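Local coordinates for periplasmic cell division protein (SufI) (Aquifex aeolicus, PDB 6SYY), which is a multicopper oxidase that probably couples the oxidation of its substrates to the reduction of oxygen through bound copper ions, at residues A[207-212]-A[224-229]; A[79-84]-A[213-218]; A[436-441]-A[492-497]; A[394-399]-A[429-434]. All blocks are in the same frame, centred on the assembly; numbering follows the deposited sequence.

How the contacts relate
From the N terminus, residues 79-84 meet 213-218 across 128 intervening residues, so contact 2 closes a long loop running through most of the first cupredoxin-like region into the start of the second. Contact 1 opens at 207-212, inside that loop, and closes at 224-229, beyond it; the two therefore cross, and they touch, Thr209 O lying 2.8 Å from Val217 N in a probable hydrogen bond. Contact 4 (394-399 with 429-434) then closes a short loop in the C-terminal region, and contact 3 (436-441 with 492-497) follows in series. These last two share neighbouring strands, 394-402 and 437-445. Contacts 1 and 3 have centres about 38 Å apart.

Contact 1: A[207-212]-A[224-229]; sequences DKTFDS and MGFWGD
Where they touch, segments 207-212 and 224-229 run at 77° to each other, and Lys208 CA comes within 4.1 Å of Gly228 CA. Glycine suits this place because a side chain on residue 228 would drive into the backbone of Asp207 and Lys208. With its CG between the backbone N and the carbonyl carbon (chi1 57°), Asp207 carries its carboxylate up to the loop, where OD2 accepts a short bond of 2.5 Å from Gly228 N, arriving from above the carboxylate plane. The same oxygen forms a salt bridge with Arg259, while OD1 takes a 2.9 Å bond from a water that also lies beside Phe226 O. A leucine in place of Asp207 would probably leave Gly228 N and the Arg259 charge without their mate. The contact lies at the end of strand 200-208, where the chain loops out before returning as the antiparallel strand 230-233 of a cupredoxin-like domain; Trp227 in that loop stands about 7 Å, side chain to side chain, from His514, a ligand of the copper held by His451, Cys509 and His514. Thr209 contributes a hydroxyl, its OG1 receiving Asp229 N at 3.0 Å, and a second water joins OG1 to Trp227 O. Phe226 turns a ring edge to Asp207 O, 4.0 Å from CE2, while its ring also meets those of Tyr171 and Tyr218.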
loop_
_atom_site.group_PDB
_atom_site.type_symbol
_atom_site.label_atom_id
_atom_site.label_comp_id
_atom_site.label_asym_id
_atom_site.label_seq_id
_atom_site.Cartn_x
_atom_site.Cartn_y
_atom_site.Cartn_z
ATOM N N ASP A 207 10.126 8.082 -0.409
ATOM C CA ASP A 207 11.050 9.180 -0.181
ATOM C C ASP A 207 11.977 8.814 0.967
ATOM O O ASP A 207 11.541 8.244 1.974
ATOM C CB ASP A 207 10.319 10.500 0.102
ATOM C CG ASP A 207 9.377 10.415 1.286
ATOM O OD1 ASP A 207 8.835 9.324 1.551
ATOM O OD2 ASP A 207 9.168 11.457 1.945
ATOM N N LYS A 208 13.265 9.107 0.792
ATOM C CA LYS A 208 14.284 8.776 1.779
ATOM C C LYS A 208 15.327 9.887 1.818
ATOM O O LYS A 208 15.425 10.713 0.906
ATOM C CB LYS A 208 14.943 7.416 1.479
ATOM C CG LYS A 208 13.989 6.240 1.648
ATOM C CD LYS A 208 14.660 4.871 1.578
ATOM C CE LYS A 208 13.618 3.777 1.830
ATOM N NZ LYS A 208 14.113 2.412 1.530
ATOM N N THR A 209 16.106 9.898 2.896
ATOM C CA THR A 209 17.146 10.893 3.115
ATOM C C THR A 209 18.471 10.185 3.357
ATOM O O THR A 209 18.539 9.252 4.166
ATOM C CB THR A 209 16.795 11.791 4.303
ATOM O OG1 THR A 209 15.557 12.463 4.042
ATOM C CG2 THR A 209 17.885 12.819 4.534
ATOM N N PHE A 210 19.517 10.633 2.661
ATOM C CA PHE A 210 20.846 10.039 2.736
ATOM C C PHE A 210 21.846 11.053 3.271
ATOM O O PHE A 210 21.780 12.239 2.930
ATOM C CB PHE A 210 21.319 9.559 1.362
ATOM C CG PHE A 210 20.429 8.532 0.738
ATOM C CD1 PHE A 210 20.715 7.184 0.870
ATOM C CD2 PHE A 210 19.310 8.913 0.013
ATOM C CE1 PHE A 210 19.904 6.231 0.293
ATOM C CE2 PHE A 210 18.490 7.964 -0.564
ATOM C CZ PHE A 210 18.790 6.618 -0.424
ATOM N N ASP A 211 22.782 10.584 4.095
ATOM C CA ASP A 211 23.876 11.431 4.551
ATOM C C ASP A 211 24.985 11.427 3.495
ATOM O O ASP A 211 24.822 10.898 2.392
ATOM C CB ASP A 211 24.372 10.982 5.925
ATOM C CG ASP A 211 25.026 9.606 5.900
ATOM O OD1 ASP A 211 24.864 8.877 4.901
ATOM O OD2 ASP A 211 25.705 9.254 6.888
ATOM N N SER A 212 26.137 12.013 3.829
ATOM C CA SER A 212 27.223 12.128 2.860
ATOM C C SER A 212 27.741 10.765 2.420
ATOM O O SER A 212 28.141 10.596 1.261
ATOM C CB SER A 212 28.366 12.956 3.449
ATOM O OG SER A 212 27.921 14.238 3.856
ATOM N N MET A 224 4.821 14.584 13.078
ATOM C CA MET A 224 4.515 14.970 11.709
ATOM C C MET A 224 4.771 13.857 10.701
ATOM O O MET A 224 4.499 14.047 9.512
ATOM C CB MET A 224 5.332 16.206 11.317
ATOM C CG MET A 224 5.011 17.448 12.131
ATOM S SD MET A 224 5.866 18.908 11.511
ATOM C CE MET A 224 7.563 18.498 11.891
ATOM N N GLY A 225 5.271 12.706 11.139
ATOM C CA GLY A 225 5.677 11.673 10.209
ATOM C C GLY A 225 7.017 12.000 9.585
ATOM O O GLY A 225 7.516 13.122 9.728
ATOM N N PHE A 226 7.616 11.037 8.896
ATOM C CA PHE A 226 8.899 11.259 8.253
ATOM C C PHE A 226 8.700 11.700 6.810
ATOM O O PHE A 226 7.852 11.161 6.092
ATOM C CB PHE A 226 9.765 9.999 8.284
ATOM C CG PHE A 226 11.051 10.146 7.518
ATOM C CD1 PHE A 226 12.194 10.620 8.141
ATOM C CD2 PHE A 226 11.110 9.835 6.167
ATOM C CE1 PHE A 226 13.370 10.774 7.434
ATOM C CE2 PHE A 226 12.280 9.997 5.460
ATOM C CZ PHE A 226 13.413 10.459 6.095
ATOM N N TRP A 227 9.516 12.659 6.378
ATOM C CA TRP A 227 9.461 13.180 5.017
ATOM C C TRP A 227 10.864 13.173 4.431
ATOM O O TRP A 227 11.760 13.843 4.953
ATOM C CB TRP A 227 8.861 14.588 4.993
ATOM C CG TRP A 227 7.456 14.612 5.494
ATOM C CD1 TRP A 227 7.042 14.449 6.786
ATOM C CD2 TRP A 227 6.272 14.796 4.714
ATOM N NE1 TRP A 227 5.673 14.521 6.857
ATOM C CE2 TRP A 227 5.175 14.736 5.599
ATOM C CE3 TRP A 227 6.030 15.009 3.354
ATOM C CZ2 TRP A 227 3.859 14.883 5.168
ATOM C CZ3 TRP A 227 4.725 15.152 2.927
ATOM C CH2 TRP A 227 3.655 15.089 3.831
ATOM N N GLY A 228 11.048 12.421 3.348
ATOM C CA GLY A 228 12.363 12.234 2.768
ATOM C C GLY A 228 12.743 13.313 1.768
ATOM O O GLY A 228 11.896 13.910 1.109
ATOM N N ASP A 229 14.053 13.542 1.662
ATOM C CA ASP A 229 14.592 14.554 0.761
ATOM C C ASP A 229 14.713 14.044 -0.674
ATOM O O ASP A 229 14.649 14.836 -1.622
ATOM C CB ASP A 229 15.957 15.015 1.280
ATOM C CG ASP A 229 16.467 16.253 0.576
ATOM O OD1 ASP A 229 15.666 16.936 -0.100
ATOM O OD2 ASP A 229 17.676 16.543 0.700
HETATM O O HOH W 1 7.079 9.946 3.820
HETATM O O HOH W 2 14.599 14.021 6.155
#

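Contact 2: A[79-84]-A[213-218]; sequences STDMLV and SGQLVY
The amide of Gln215 and the carboxylate of Asp81 lie close but with planes 60° apart, so they do not stack; it is the rim of the amide that meets the strand. There Gln215 OE1 accepts Asp81 N on a lone pair in the carbonyl plane, 2.8 Å away and nearly straight (167° at the hydrogen). Gln215 NE2 lies 2.7 Å from Ser79 O, so the amide sits beside the carbonyl and the N-H that flank Thr80. A bend at chi2 (-55°) folds the chain back to bring it there, and glutamine, with both a C=O and an NH2, suits the place. One water donates to Gln215 OE1 and Asp81 O and accepts Leu216 N. Thr80 OG1 donates to Gly214 O over a short 2.5 Å, in the carbonyl plane; the backbone angles of residue 214 call for glycine. Beside these polar links Leu216 crosses two side chains at about a right angle, its CG 3.7 Å from Thr80 CG2 and its CD1 3.7 Å from Met82 CG. Tyr171 and Tyr172 also pack on Leu216. The whole is a side-chain and water-mediated docking of a loop on strand 80-86, joining the first two cupredoxin-like regions of a multicopper oxidase.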
loop_
_atom_site.group_PDB
_atom_site.type_symbol
_atom_site.label_atom_id
_atom_site.label_comp_id
_atom_site.label_asym_id
_atom_site.label_seq_id
_atom_site.Cartn_x
_atom_site.Cartn_y
_atom_site.Cartn_z
ATOM N N SER A 79 27.562 2.120 -0.265
ATOM C CA SER A 79 26.898 0.978 0.348
ATOM C C SER A 79 25.984 1.486 1.454
ATOM O O SER A 79 26.448 2.114 2.411
ATOM C CB SER A 79 27.913 -0.021 0.901
ATOM O OG SER A 79 28.633 0.536 1.984
ATOM N N THR A 80 24.691 1.221 1.314
ATOM C CA THR A 80 23.687 1.680 2.263
ATOM C C THR A 80 23.243 0.502 3.113
ATOM O O THR A 80 22.767 -0.505 2.580
ATOM C CB THR A 80 22.491 2.296 1.539
ATOM O OG1 THR A 80 22.945 3.356 0.691
ATOM C CG2 THR A 80 21.487 2.842 2.549
ATOM N N ASP A 81 23.408 0.627 4.426
ATOM C CA ASP A 81 22.941 -0.400 5.343
ATOM C C ASP A 81 21.420 -0.405 5.345
ATOM O O ASP A 81 20.793 0.607 5.674
ATOM C CB ASP A 81 23.484 -0.151 6.749
ATOM C CG ASP A 81 24.985 -0.382 6.849
ATOM O OD1 ASP A 81 25.612 -0.711 5.821
ATOM O OD2 ASP A 81 25.538 -0.235 7.960
ATOM N N MET A 82 20.825 -1.534 4.966
ATOM C CA MET A 82 19.378 -1.625 4.853
ATOM C C MET A 82 18.903 -3.011 5.267
ATOM O O MET A 82 19.673 -3.975 5.317
ATOM C CB MET A 82 18.904 -1.323 3.426
ATOM C CG MET A 82 19.068 0.124 3.010
ATOM S SD MET A 82 18.343 0.431 1.396
ATOM C CE MET A 82 16.613 0.149 1.756
ATOM N N LEU A 83 17.607 -3.090 5.559
ATOM C CA LEU A 83 16.926 -4.352 5.798
ATOM C C LEU A 83 16.275 -4.834 4.508
ATOM O O LEU A 83 15.798 -4.033 3.700
ATOM C CB LEU A 83 15.865 -4.191 6.891
ATOM C CG LEU A 83 16.324 -3.987 8.341
ATOM C CD1 LEU A 83 15.198 -3.408 9.192
ATOM C CD2 LEU A 83 16.806 -5.296 8.935
ATOM N N VAL A 84 16.270 -6.149 4.305
ATOM C CA VAL A 84 15.606 -6.742 3.150
ATOM C C VAL A 84 14.861 -7.984 3.603
ATOM O O VAL A 84 15.255 -8.659 4.558
ATOM C CB VAL A 84 16.585 -7.103 2.005
ATOM C CG1 VAL A 84 17.238 -5.860 1.438
ATOM C CG2 VAL A 84 17.636 -8.096 2.478
ATOM N N SER A 213 27.733 9.783 3.318
ATOM C CA SER A 213 28.314 8.473 3.062
ATOM C C SER A 213 27.326 7.483 2.453
ATOM O O SER A 213 27.662 6.304 2.310
ATOM C CB SER A 213 28.878 7.895 4.360
ATOM O OG SER A 213 27.839 7.648 5.292
ATOM N N GLY A 214 26.119 7.923 2.107
ATOM C CA GLY A 214 25.136 7.027 1.535
ATOM C C GLY A 214 24.316 6.232 2.529
ATOM O O GLY A 214 23.592 5.318 2.119
ATOM N N GLN A 215 24.406 6.541 3.818
ATOM C CA GLN A 215 23.588 5.874 4.817
ATOM C C GLN A 215 22.265 6.609 4.990
ATOM O O GLN A 215 22.171 7.823 4.786
ATOM C CB GLN A 215 24.325 5.783 6.157
ATOM C CG GLN A 215 25.615 4.971 6.097
ATOM C CD GLN A 215 25.409 3.562 5.554
ATOM O OE1 GLN A 215 24.330 2.978 5.681
ATOM N NE2 GLN A 215 26.451 3.012 4.944
ATOM N N LEU A 216 21.235 5.853 5.360
ATOM C CA LEU A 216 19.907 6.427 5.519
ATOM C C LEU A 216 19.823 7.240 6.801
ATOM O O LEU A 216 20.443 6.907 7.816
ATOM C CB LEU A 216 18.844 5.330 5.526
ATOM C CG LEU A 216 18.649 4.617 4.186
ATOM C CD1 LEU A 216 17.823 3.356 4.363
ATOM C CD2 LEU A 216 17.998 5.549 3.175
ATOM N N VAL A 217 19.053 8.320 6.742
ATOM C CA VAL A 217 18.804 9.187 7.883
ATOM C C VAL A 217 17.321 9.099 8.214
ATOM O O VAL A 217 16.471 9.419 7.373
ATOM C CB VAL A 217 19.223 10.635 7.592
ATOM C CG1 VAL A 217 19.064 11.493 8.833
ATOM C CG2 VAL A 217 20.657 10.673 7.072
ATOM N N TYR A 218 17.008 8.656 9.429
ATOM C CA TYR A 218 15.627 8.518 9.886
ATOM C C TYR A 218 15.452 9.399 11.116
ATOM O O TYR A 218 15.747 8.980 12.237
ATOM C CB TYR A 218 15.279 7.060 10.192
ATOM C CG TYR A 218 13.828 6.856 10.581
ATOM C CD1 TYR A 218 12.805 7.097 9.670
ATOM C CD2 TYR A 218 13.481 6.422 11.853
ATOM C CE1 TYR A 218 11.475 6.916 10.018
ATOM C CE2 TYR A 218 12.150 6.235 12.208
ATOM C CZ TYR A 218 11.153 6.483 11.285
ATOM O OH TYR A 218 9.829 6.303 11.630
HETATM O O HOH W 3 21.712 3.039 6.131
#

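Contact 3: A[436-441]-A[492-497]; sequences GDVVII and AVDMSH
Backbone hydrogen bonds come first: Val439 and Val493 form an antiparallel hydrogen-bonded pair, with Val439 N to Val493 O at 2.9 Å and Val493 N to Val439 O at 2.8 Å. Further along, Met495 N donates to Asp437 O, and Gly436 N reaches Met495 O at 2.7 Å. The backbone of Gly436 takes a conformation that calls for glycine, while Met495 is the centre of an inverse gamma turn. CA-H...O contacts fill in between, Val438 CA lying 3.4 Å from Val493 O and Ala492 CA 3.5 Å from Val439 O. Apolar packing occupies the face that carries Val439, Val493 and Met495. An extended Met495 lays its SD obliquely across Val439 CG2 at 4.2 Å, and Ile441 CD1 reaches Val493 CG2 at 4.1 Å. Beta-branched valine and isoleucine suit the extended strand, and the long thioether reaches on to Tyr523 and Val525 of the opposing sheet. Val438, Ala492 and Asp494 lie on the other face, where loop residues Ile388, Ala393 and Thr390 meet the first two. Peptide bonds thus set the register, while Val439, Val493 and Met495 are buried toward the interior of the C-terminal cupredoxin sandwich.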
loop_
_atom_site.group_PDB
_atom_site.type_symbol
_atom_site.label_atom_id
_atom_site.label_comp_id
_atom_site.label_asym_id
_atom_site.label_seq_id
_atom_site.Cartn_x
_atom_site.Cartn_y
_atom_site.Cartn_z
ATOM N N GLY A 436 -20.749 -11.114 9.251
ATOM C CA GLY A 436 -21.768 -10.765 8.288
ATOM C C GLY A 436 -22.385 -9.395 8.469
ATOM O O GLY A 436 -23.175 -8.975 7.615
ATOM N N ASP A 437 -22.059 -8.686 9.550
ATOM C CA ASP A 437 -22.586 -7.343 9.746
ATOM C C ASP A 437 -22.090 -6.410 8.654
ATOM O O ASP A 437 -20.905 -6.415 8.304
ATOM C CB ASP A 437 -22.168 -6.794 11.113
ATOM C CG ASP A 437 -22.984 -7.370 12.255
ATOM O OD1 ASP A 437 -23.887 -8.191 11.993
ATOM O OD2 ASP A 437 -22.716 -7.001 13.419
ATOM N N VAL A 438 -23.000 -5.612 8.112
ATOM C CA VAL A 438 -22.628 -4.461 7.304
ATOM C C VAL A 438 -22.502 -3.265 8.232
ATOM O O VAL A 438 -23.412 -2.978 9.019
ATOM C CB VAL A 438 -23.657 -4.200 6.194
ATOM C CG1 VAL A 438 -23.234 -2.994 5.366
ATOM C CG2 VAL A 438 -23.799 -5.427 5.312
ATOM N N VAL A 439 -21.366 -2.581 8.160
ATOM C CA VAL A 439 -21.072 -1.441 9.019
ATOM C C VAL A 439 -20.682 -0.264 8.141
ATOM O O VAL A 439 -19.883 -0.412 7.209
ATOM C CB VAL A 439 -19.945 -1.756 10.022
ATOM C CG1 VAL A 439 -19.710 -0.567 10.945
ATOM C CG2 VAL A 439 -20.280 -3.002 10.823
ATOM N N ILE A 440 -21.256 0.898 8.427
ATOM C CA ILE A 440 -20.792 2.159 7.869
ATOM C C ILE A 440 -19.844 2.781 8.880
ATOM O O ILE A 440 -20.247 3.109 10.002
ATOM C CB ILE A 440 -21.957 3.107 7.549
ATOM C CG1 ILE A 440 -22.855 2.506 6.465
ATOM C CG2 ILE A 440 -21.429 4.471 7.123
ATOM C CD1 ILE A 440 -24.041 3.379 6.106
ATOM N N ILE A 441 -18.583 2.926 8.503
ATOM C CA ILE A 441 -17.602 3.593 9.344
ATOM C C ILE A 441 -17.518 5.047 8.911
ATOM O O ILE A 441 -17.453 5.349 7.713
ATOM C CB ILE A 441 -16.233 2.900 9.270
ATOM C CG1 ILE A 441 -16.320 1.508 9.896
ATOM C CG2 ILE A 441 -15.176 3.728 9.979
ATOM C CD1 ILE A 441 -14.980 0.814 10.017
ATOM N N ALA A 492 -18.222 1.861 3.689
ATOM C CA ALA A 492 -19.081 0.716 3.961
ATOM C C ALA A 492 -18.238 -0.550 3.987
ATOM O O ALA A 492 -17.460 -0.794 3.061
ATOM C CB ALA A 492 -20.183 0.588 2.908
ATOM N N VAL A 493 -18.399 -1.352 5.038
ATOM C CA VAL A 493 -17.638 -2.585 5.218
ATOM C C VAL A 493 -18.617 -3.737 5.393
ATOM O O VAL A 493 -19.456 -3.713 6.304
ATOM C CB VAL A 493 -16.687 -2.509 6.424
ATOM C CG1 VAL A 493 -15.557 -3.524 6.270
ATOM C CG2 VAL A 493 -16.141 -1.100 6.596
ATOM N N ASP A 494 -18.510 -4.742 4.528
ATOM C CA ASP A 494 -19.222 -6.004 4.714
ATOM C C ASP A 494 -18.285 -6.931 5.475
ATOM O O ASP A 494 -17.357 -7.507 4.901
ATOM C CB ASP A 494 -19.645 -6.601 3.377
ATOM C CG ASP A 494 -20.386 -7.926 3.531
ATOM O OD1 ASP A 494 -20.605 -8.374 4.680
ATOM O OD2 ASP A 494 -20.754 -8.522 2.497
ATOM N N MET A 495 -18.531 -7.081 6.773
ATOM C CA MET A 495 -17.629 -7.832 7.644
ATOM C C MET A 495 -18.044 -9.305 7.711
ATOM O O MET A 495 -18.423 -9.841 8.753
ATOM C CB MET A 495 -17.581 -7.191 9.025
ATOM C CG MET A 495 -17.008 -5.778 9.010
ATOM S SD MET A 495 -16.692 -5.099 10.653
ATOM C CE MET A 495 -15.852 -3.577 10.222
ATOM N N SER A 496 -17.955 -9.956 6.554
ATOM C CA SER A 496 -18.254 -11.374 6.409
ATOM C C SER A 496 -16.952 -12.140 6.198
ATOM O O SER A 496 -16.171 -11.806 5.301
ATOM C CB SER A 496 -19.220 -11.599 5.242
ATOM O OG SER A 496 -19.726 -12.921 5.230
ATOM N N HIS A 497 -16.713 -13.154 7.027
ATOM C CA HIS A 497 -15.485 -13.936 6.955
ATOM C C HIS A 497 -15.804 -15.420 7.068
ATOM O O HIS A 497 -16.763 -15.806 7.749
ATOM C CB HIS A 497 -14.485 -13.535 8.053
ATOM C CG HIS A 497 -14.925 -13.891 9.441
ATOM N ND1 HIS A 497 -14.792 -15.160 9.962
ATOM C CD2 HIS A 497 -15.487 -13.141 10.418
ATOM C CE1 HIS A 497 -15.257 -15.178 11.198
ATOM N NE2 HIS A 497 -15.685 -13.965 11.499
#

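Contact 4: A[394-399]-A[429-434]; sequences QVQRIT and VLFEQN
The amide of Gln433 lies between those of Gln396 and Gln394, with its NE2 placed 3.2 Å from Gln396 OE1 and its OE1 3.0 Å from Gln394 OE1. Because that second pair brings two oxygens together, which atom is nitrogen and which oxygen is doubtful at Gln394 and Gln433, and the direction of any bonding stays unsettled. What is clear is how the groups slide past one another, the amide planes of Gln396 and Gln433 being 45° apart. Gln396 also packs on Phe431: bent at chi2 (61°), it sets CG over one face of the ring, 3.8 Å from the centroid in a CH-pi contact, and keeps its amide only 19° from the ring plane. Glutamine thus serves twice, a methylene for the ring and a polar end for its neighbour. An alanine here takes away the methylene and the amide, and would probably open a gap over this face of Phe431 and deprive the Gln433 amide of a polar neighbour. Phe431 also meets the ring of Tyr523, its plane nearly parallel, while Gln433 CG touches the ring edge. Farther along, Ile398 CD1 packs on Leu430 CD2 at 3.7 Å, and both side chains reach Ile409. The closest CA atoms, those of Gln396 and Phe431, are 8.1 Å apart, so strand 394-402 and the residues leading into strand 432-433, which belong to the two sheets of the C-terminal cupredoxin sandwich, meet through side chains. The chemistry implies an interface that changes from amides at one end to hydrocarbon at the other, where Ile398 stands about 9 Å, side chain to side chain, from the copper ligand Cys509.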
loop_
_atom_site.group_PDB
_atom_site.type_symbol
_atom_site.label_atom_id
_atom_site.label_comp_id
_atom_site.label_asym_id
_atom_site.label_seq_id
_atom_site.Cartn_x
_atom_site.Cartn_y
_atom_site.Cartn_z
ATOM N N GLN A 394 -25.241 -0.890 10.658
ATOM C CA GLN A 394 -24.795 -0.190 11.853
ATOM C C GLN A 394 -23.776 0.877 11.475
ATOM O O GLN A 394 -22.953 0.684 10.575
ATOM C CB GLN A 394 -24.181 -1.163 12.860
ATOM C CG GLN A 394 -25.130 -2.237 13.353
ATOM C CD GLN A 394 -24.491 -3.130 14.393
ATOM O OE1 GLN A 394 -23.525 -2.739 15.050
ATOM N NE2 GLN A 394 -25.020 -4.338 14.544
ATOM N N VAL A 395 -23.836 2.007 12.167
ATOM C CA VAL A 395 -22.880 3.090 11.981
ATOM C C VAL A 395 -21.880 3.054 13.126
ATOM O O VAL A 395 -22.258 2.908 14.295
ATOM C CB VAL A 395 -23.581 4.457 11.906
ATOM C CG1 VAL A 395 -22.551 5.567 11.717
ATOM C CG2 VAL A 395 -24.599 4.462 10.782
ATOM N N GLN A 396 -20.603 3.177 12.789
ATOM C CA GLN A 396 -19.524 3.258 13.764
ATOM C C GLN A 396 -18.764 4.544 13.472
ATOM O O GLN A 396 -18.095 4.649 12.438
ATOM C CB GLN A 396 -18.614 2.033 13.672
ATOM C CG GLN A 396 -17.972 1.631 14.980
ATOM C CD GLN A 396 -18.992 1.260 16.033
ATOM O OE1 GLN A 396 -19.602 0.191 15.976
ATOM N NE2 GLN A 396 -19.185 2.145 17.005
ATOM N N ARG A 397 -18.883 5.531 14.357
ATOM C CA ARG A 397 -18.216 6.813 14.157
ATOM C C ARG A 397 -16.827 6.771 14.777
ATOM O O ARG A 397 -16.681 6.531 15.982
ATOM C CB ARG A 397 -19.021 7.969 14.744
ATOM C CG ARG A 397 -18.286 9.295 14.642
ATOM C CD ARG A 397 -19.202 10.448 14.951
ATOM N NE ARG A 397 -19.835 10.295 16.254
ATOM C CZ ARG A 397 -20.889 10.997 16.649
ATOM N NH1 ARG A 397 -21.426 11.891 15.831
ATOM N NH2 ARG A 397 -21.410 10.801 17.854
ATOM N N ILE A 398 -15.818 7.018 13.951
ATOM C CA ILE A 398 -14.416 6.974 14.343
ATOM C C ILE A 398 -13.890 8.399 14.272
ATOM O O ILE A 398 -13.658 8.933 13.180
ATOM C CB ILE A 398 -13.608 6.033 13.438
ATOM C CG1 ILE A 398 -14.178 4.618 13.500
ATOM C CG2 ILE A 398 -12.140 6.049 13.823
ATOM C CD1 ILE A 398 -14.238 4.050 14.893
ATOM N N THR A 399 -13.704 9.028 15.425
ATOM C CA THR A 399 -13.259 10.413 15.484
ATOM C C THR A 399 -11.750 10.457 15.676
ATOM O O THR A 399 -11.221 9.893 16.642
ATOM C CB THR A 399 -13.959 11.169 16.607
ATOM O OG1 THR A 399 -15.369 11.185 16.359
ATOM C CG2 THR A 399 -13.438 12.592 16.670
ATOM N N VAL A 429 -11.011 -4.191 22.440
ATOM C CA VAL A 429 -11.406 -3.819 21.088
ATOM C C VAL A 429 -12.182 -2.514 21.170
ATOM O O VAL A 429 -12.932 -2.286 22.126
ATOM C CB VAL A 429 -12.251 -4.913 20.396
ATOM C CG1 VAL A 429 -11.428 -6.178 20.200
ATOM C CG2 VAL A 429 -13.521 -5.206 21.190
ATOM N N LEU A 430 -11.985 -1.648 20.173
ATOM C CA LEU A 430 -12.736 -0.401 20.135
ATOM C C LEU A 430 -14.220 -0.667 19.930
ATOM O O LEU A 430 -15.066 -0.028 20.564
ATOM C CB LEU A 430 -12.198 0.504 19.030
ATOM C CG LEU A 430 -12.814 1.904 19.009
ATOM C CD1 LEU A 430 -12.444 2.662 20.278
ATOM C CD2 LEU A 430 -12.398 2.681 17.761
ATOM N N PHE A 431 -14.550 -1.606 19.050
ATOM C CA PHE A 431 -15.928 -1.998 18.819
ATOM C C PHE A 431 -15.930 -3.443 18.347
ATOM O O PHE A 431 -14.902 -3.983 17.927
ATOM C CB PHE A 431 -16.624 -1.085 17.796
ATOM C CG PHE A 431 -16.018 -1.136 16.423
ATOM C CD1 PHE A 431 -14.976 -0.290 16.081
ATOM C CD2 PHE A 431 -16.488 -2.027 15.475
ATOM C CE1 PHE A 431 -14.411 -0.336 14.825
ATOM C CE2 PHE A 431 -15.925 -2.081 14.214
ATOM C CZ PHE A 431 -14.887 -1.232 13.889
ATOM N N GLU A 432 -17.103 -4.062 18.418
ATOM C CA GLU A 432 -17.271 -5.467 18.091
ATOM C C GLU A 432 -18.456 -5.623 17.153
ATOM O O GLU A 432 -19.468 -4.933 17.301
ATOM C CB GLU A 432 -17.477 -6.295 19.365
ATOM C CG GLU A 432 -17.652 -7.782 19.146
ATOM C CD GLU A 432 -17.729 -8.541 20.454
ATOM O OE1 GLU A 432 -17.345 -7.966 21.495
ATOM O OE2 GLU A 432 -18.175 -9.706 20.446
ATOM N N GLN A 433 -18.324 -6.525 16.182
ATOM C CA GLN A 433 -19.380 -6.808 15.222
ATOM C C GLN A 433 -19.581 -8.314 15.112
ATOM O O GLN A 433 -18.694 -9.108 15.433
ATOM C CB GLN A 433 -19.060 -6.222 13.835
ATOM C CG GLN A 433 -18.784 -4.727 13.829
ATOM C CD GLN A 433 -20.004 -3.902 14.194
ATOM O OE1 GLN A 433 -21.135 -4.388 14.151
ATOM N NE2 GLN A 433 -19.778 -2.645 14.556
ATOM N N ASN A 434 -20.768 -8.701 14.662
ATOM C CA ASN A 434 -21.039 -10.092 14.346
ATOM C C ASN A 434 -20.637 -10.381 12.908
ATOM O O ASN A 434 -20.674 -9.498 12.047
ATOM C CB ASN A 434 -22.516 -10.420 14.549
ATOM C CG ASN A 434 -22.887 -10.532 16.004
ATOM O OD1 ASN A 434 -22.100 -11.017 16.816
ATOM N ND2 ASN A 434 -24.089 -10.083 16.348
#